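PDB 2JEN: endo-beta-1,4-glucanase from Bacillus licheniformis, which hydrolyses internal beta-1,4-glucosidic bonds in the backbone of xyloglucan and related plant cell-wall glucans, as a family 12 glycoside hydrolase. Local coordinates for residues A[32-35]-A[36-39]; A[65-68]-A[69-72]. The protein carries 1 engineered substitution. One frame throughout, in Å; residues are numbered along the deposited sequence. Where two conformers were deposited one is given.

Interaction 1. Residues A[32-35]-A[36-39]; sequences SSNP and SDKL. With XYS (alpha-D-xylopyranose), chain B; SO4 (sulfate ion), chain G.
The carboxylate of D37 reaches back across the turn that it closes and takes two donors on a single oxygen. In one of the two conformers of S32, its OG donates to D37 OD2 at 2.5 Å, and the backbone N of N34 donates to the same D37 OD2 at 2.9 Å. The two come from opposite faces of the carboxylate plane, the backbone N-H of N34 well above it, and together they satisfy this buried oxygen. With CG anti to its own carbonyl carbon (chi1 -70°), D37 carries its carboxylate beside the N34 backbone. The N34 side-chain amide stands steeply to the carboxylate, their planes 75° apart, and N34 CB lies 3.4 Å from D37 OD2; the amide end of N34 bonds instead to G60 and W61 of a neighbouring subunit. S59 OG of that subunit also lies in hydrogen-bonding contact with D37 OD2 and N34 OD1.

At the corner, S36 takes up the positive phi (67°) that the turn demands, and its OG hydrogen-bonds O4 of the bound xylose at 2.8 Å. The extended K38 chain sends NZ to a sulfate, probably from the crystallisation liquor.

D37 N closes on N34 O at 3.2 Å, making a type II beta turn, with P35 in its second position, which links strands 30-32 and 38-41 beside the xyloglucan-binding cleft.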
loop_
_atom_site.group_PDB
_atom_site.type_symbol
_atom_site.label_atom_id
_atom_site.label_comp_id
_atom_site.label_asym_id
_atom_site.label_seq_id
_atom_site.Cartn_x
_atom_site.Cartn_y
_atom_site.Cartn_z
ATOM N N SER A 32 -1.150 13.252 1.313
ATOM C CA SER A 32 -1.079 12.650 2.627
ATOM C C SER A 32 -2.323 11.816 2.892
ATOM O O SER A 32 -3.379 12.098 2.313
ATOM C CB SER A 32 -0.853 13.738 3.680
ATOM O OG SER A 32 -0.303 13.226 4.882
ATOM N N SER A 33 -2.218 10.813 3.776
ATOM C CA SER A 33 -3.262 9.810 3.858
ATOM C C SER A 33 -3.698 9.397 5.250
ATOM O O SER A 33 -4.597 8.566 5.378
ATOM C CB SER A 33 -2.854 8.575 3.080
ATOM O OG SER A 33 -2.567 8.908 1.728
ATOM N N ASN A 34 -3.128 9.961 6.302
ATOM C CA ASN A 34 -3.541 9.599 7.650
ATOM C C ASN A 34 -4.679 10.487 8.144
ATOM O O ASN A 34 -4.863 11.614 7.684
ATOM C CB ASN A 34 -2.371 9.628 8.653
ATOM C CG ASN A 34 -1.320 8.570 8.407
ATOM O OD1 ASN A 34 -0.239 8.906 8.001
ATOM N ND2 ASN A 34 -1.623 7.327 8.591
ATOM N N PRO A 35 -5.438 9.972 9.138
ATOM C CA PRO A 35 -6.548 10.748 9.661
ATOM C C PRO A 35 -6.090 12.110 10.163
ATOM O O PRO A 35 -5.096 12.215 10.876
ATOM C CB PRO A 35 -7.064 9.891 10.817
ATOM C CG PRO A 35 -6.706 8.467 10.407
ATOM C CD PRO A 35 -5.346 8.642 9.753
ATOM N N SER A 36 -6.852 13.145 9.826
ATOM C CA SER A 36 -6.646 14.520 10.301
ATOM C C SER A 36 -5.376 15.163 9.792
ATOM O O SER A 36 -5.016 16.247 10.240
ATOM C CB SER A 36 -6.723 14.593 11.820
ATOM O OG SER A 36 -7.993 14.181 12.266
ATOM N N ASP A 37 -4.717 14.564 8.795
ATOM C CA ASP A 37 -3.599 15.257 8.141
ATOM C C ASP A 37 -4.040 16.585 7.537
ATOM O O ASP A 37 -5.188 16.748 7.127
ATOM C CB ASP A 37 -2.938 14.381 7.088
ATOM C CG ASP A 37 -2.144 13.202 7.667
ATOM O OD1 ASP A 37 -1.975 13.107 8.899
ATOM O OD2 ASP A 37 -1.639 12.384 6.847
ATOM N N LYS A 38 -3.086 17.524 7.457
ATOM C CA LYS A 38 -3.349 18.860 6.951
ATOM C C LYS A 38 -2.281 19.268 5.962
ATOM O O LYS A 38 -1.084 19.149 6.250
ATOM C CB LYS A 38 -3.392 19.874 8.087
ATOM C CG LYS A 38 -4.503 19.606 9.105
ATOM C CD LYS A 38 -4.515 20.559 10.296
ATOM C CE LYS A 38 -5.698 20.255 11.203
ATOM N NZ LYS A 38 -5.730 21.118 12.392
ATOM N N LEU A 39 -2.718 19.753 4.806
ATOM C CA LEU A 39 -1.854 20.367 3.829
ATOM C C LEU A 39 -2.196 21.842 3.710
ATOM O O LEU A 39 -3.195 22.240 3.087
ATOM C CB LEU A 39 -1.935 19.703 2.445
ATOM C CG LEU A 39 -1.460 18.250 2.382
ATOM C CD1 LEU A 39 -1.742 17.615 1.031
ATOM C CD2 LEU A 39 0.043 18.141 2.703
HETATM C C1 XYS B . -12.450 14.670 14.422
HETATM C C2 XYS B . -11.809 13.295 14.571
HETATM C C3 XYS B . -10.749 13.049 13.490
HETATM C C4 XYS B . -11.323 13.487 12.138
HETATM C C5 XYS B . -11.924 14.900 12.128
HETATM O O2 XYS B . -11.184 13.215 15.862
HETATM O O3 XYS B . -10.283 11.686 13.396
HETATM O O4 XYS B . -10.362 13.316 11.130
HETATM O O5 XYS B . -12.871 14.982 13.134
HETATM S S SO4 G . -2.896 19.357 14.340
HETATM O O1 SO4 G . -2.808 18.011 13.814
HETATM O O2 SO4 G . -3.713 19.483 15.545
HETATM O O3 SO4 G . -1.496 19.464 14.806
HETATM O O4 SO4 G . -3.011 20.482 13.420
#

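Interaction 2. Residues A[65-68]-A[69-72]; sequences IYHN and SDSD
Near the end of strand 62-67, N68 N and S69 N both donate to D72 O, at 2.9 Å from N68 N and 3.2 Å from S69 N, while D72 N returns a bond to S69 O and closes a type I beta turn from S69 to D72. Pairing two successive residues against one lets the chain twist as it turns the corner.

On one flank, H67 swings its imidazole out over the turn, because CG lies anti to the backbone N (chi1 180°). H67 NE2 donates to D70 OD1 at 2.8 Å. The carboxylate oxygen sits in the ring plane and is used through its anti lone pair, while the two flat groups are turned 60° apart. S69 O lies over one face of the H67 ring, 3.2 Å above its plane and offset toward the rim. Both ends of this pair have a second partner: H67 ND1 bonds a glycerol, probably from the crystallisation liquor, and D70 OD2 forms a salt bridge with K42. That lysine would probably help to keep D70 ionised.

The N68 amide turns to D72 instead. N68 ND2 donates to D72 OD2 at 3.0 Å, nearly in its own amide plane but from well above the carboxylate, 67° out of that plane. A different neighbouring subunit supplies further partners: its N82 and S81 for the D72 carboxylate, its S59 and P80 for the N68 amide. Both side chains therefore also serve the subunit interface. Inside the loop, S69 OG accepts from S71 N at 3.1 Å; a short hydroxyl side chain suits this place because it can fold back on the backbone N-H two residues on.

This combination of a classic beta bulge, a type I turn and an ST turn forms the hairpin connection between antiparallel strands 62-67 and 72-79.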
loop_
_atom_site.group_PDB
_atom_site.type_symbol
_atom_site.label_atom_id
_atom_site.label_comp_id
_atom_site.label_asym_id
_atom_site.label_seq_id
_atom_site.Cartn_x
_atom_site.Cartn_y
_atom_site.Cartn_z
ATOM N N ILE A 65 -5.474 13.199 0.653
ATOM C CA ILE A 65 -5.556 14.586 0.247
ATOM C C ILE A 65 -4.313 14.956 -0.554
ATOM O O ILE A 65 -3.243 14.445 -0.278
ATOM C CB ILE A 65 -5.763 15.541 1.445
ATOM C CG1 ILE A 65 -4.676 15.413 2.520
ATOM C CG2 ILE A 65 -7.178 15.343 2.016
ATOM C CD1 ILE A 65 -4.654 16.544 3.569
ATOM N N TYR A 66 -4.442 15.826 -1.565
ATOM C CA TYR A 66 -3.275 16.247 -2.341
ATOM C C TYR A 66 -3.345 17.692 -2.759
ATOM O O TYR A 66 -4.409 18.277 -2.941
ATOM C CB TYR A 66 -3.096 15.360 -3.579
ATOM C CG TYR A 66 -4.098 15.593 -4.708
ATOM C CD1 TYR A 66 -5.309 14.927 -4.768
ATOM C CD2 TYR A 66 -3.801 16.471 -5.714
ATOM C CE1 TYR A 66 -6.179 15.140 -5.808
ATOM C CE2 TYR A 66 -4.666 16.702 -6.767
ATOM C CZ TYR A 66 -5.866 16.037 -6.791
ATOM O OH TYR A 66 -6.706 16.201 -7.896
ATOM N N HIS A 67 -2.147 18.257 -2.921
ATOM C CA HIS A 67 -1.977 19.618 -3.419
ATOM C C HIS A 67 -0.841 19.623 -4.392
ATOM O O HIS A 67 0.296 19.381 -3.987
ATOM C CB HIS A 67 -1.673 20.564 -2.244
ATOM C CG HIS A 67 -1.465 22.000 -2.622
ATOM N ND1 HIS A 67 -0.226 22.492 -2.974
ATOM C CD2 HIS A 67 -2.323 23.043 -2.687
ATOM C CE1 HIS A 67 -0.344 23.778 -3.262
ATOM N NE2 HIS A 67 -1.604 24.146 -3.083
ATOM N N ASN A 68 -1.130 19.876 -5.665
ATOM C CA ASN A 68 -0.084 20.087 -6.675
ATOM C C ASN A 68 0.226 21.581 -6.827
ATOM O O ASN A 68 1.377 21.970 -6.917
ATOM C CB ASN A 68 -0.485 19.481 -8.014
ATOM C CG ASN A 68 -0.736 17.999 -7.948
ATOM O OD1 ASN A 68 -0.086 17.282 -7.159
ATOM N ND2 ASN A 68 -1.677 17.522 -8.759
ATOM N N SER A 69 -0.818 22.385 -6.880
ATOM C CA SER A 69 -0.728 23.839 -6.847
ATOM C C SER A 69 -2.029 24.372 -6.243
ATOM O O SER A 69 -3.000 23.621 -6.065
ATOM C CB SER A 69 -0.581 24.405 -8.250
ATOM O OG SER A 69 -1.802 24.342 -8.939
ATOM N N ASP A 70 -2.112 25.694 -6.104
ATOM C CA ASP A 70 -3.327 26.283 -5.599
ATOM C C ASP A 70 -4.504 26.218 -6.584
ATOM O O ASP A 70 -5.646 26.579 -6.222
ATOM C CB ASP A 70 -3.093 27.727 -5.183
ATOM C CG ASP A 70 -2.108 27.899 -4.052
ATOM O OD1 ASP A 70 -1.680 26.935 -3.392
ATOM O OD2 ASP A 70 -1.744 29.088 -3.823
ATOM N N SER A 71 -4.232 25.811 -7.817
ATOM C CA SER A 71 -5.280 25.561 -8.809
ATOM C C SER A 71 -5.344 24.099 -9.267
ATOM O O SER A 71 -5.920 23.813 -10.292
ATOM C CB SER A 71 -5.105 26.479 -10.024
ATOM O OG SER A 71 -3.924 26.161 -10.729
ATOM N N ASP A 72 -4.777 23.192 -8.475
ATOM C CA ASP A 72 -4.765 21.774 -8.826
ATOM C C ASP A 72 -4.553 20.991 -7.542
ATOM O O ASP A 72 -3.436 20.654 -7.154
ATOM C CB ASP A 72 -3.652 21.496 -9.853
ATOM C CG ASP A 72 -3.687 20.081 -10.391
ATOM O OD1 ASP A 72 -4.806 19.493 -10.499
ATOM O OD2 ASP A 72 -2.591 19.561 -10.778
#

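Overall arrangement
Both contacts are local turns, partly buried and on the same side of the chain's centre, and they meet through the sheet edge: S32 N probably donates to I65 O (2.9 Å), joining strand 30-32 to strand 62-67, while L39 CD1 packs on the I65 carbonyl and Y66 CA, and I65 CD1 on D37 O. Interaction 1 leads from that six-stranded sheet to strand 38-41 of the other; interaction 2 joins neighbouring strands within it. Each has a buried aspartate: D37 gathers S32 and N34 of its own loop on one oxygen, whereas D72 divides its carboxylate between N68 and another subunit, apart from the separate H67-D70 pair. In 32-39 the serine at the corner also reaches the bound xylose.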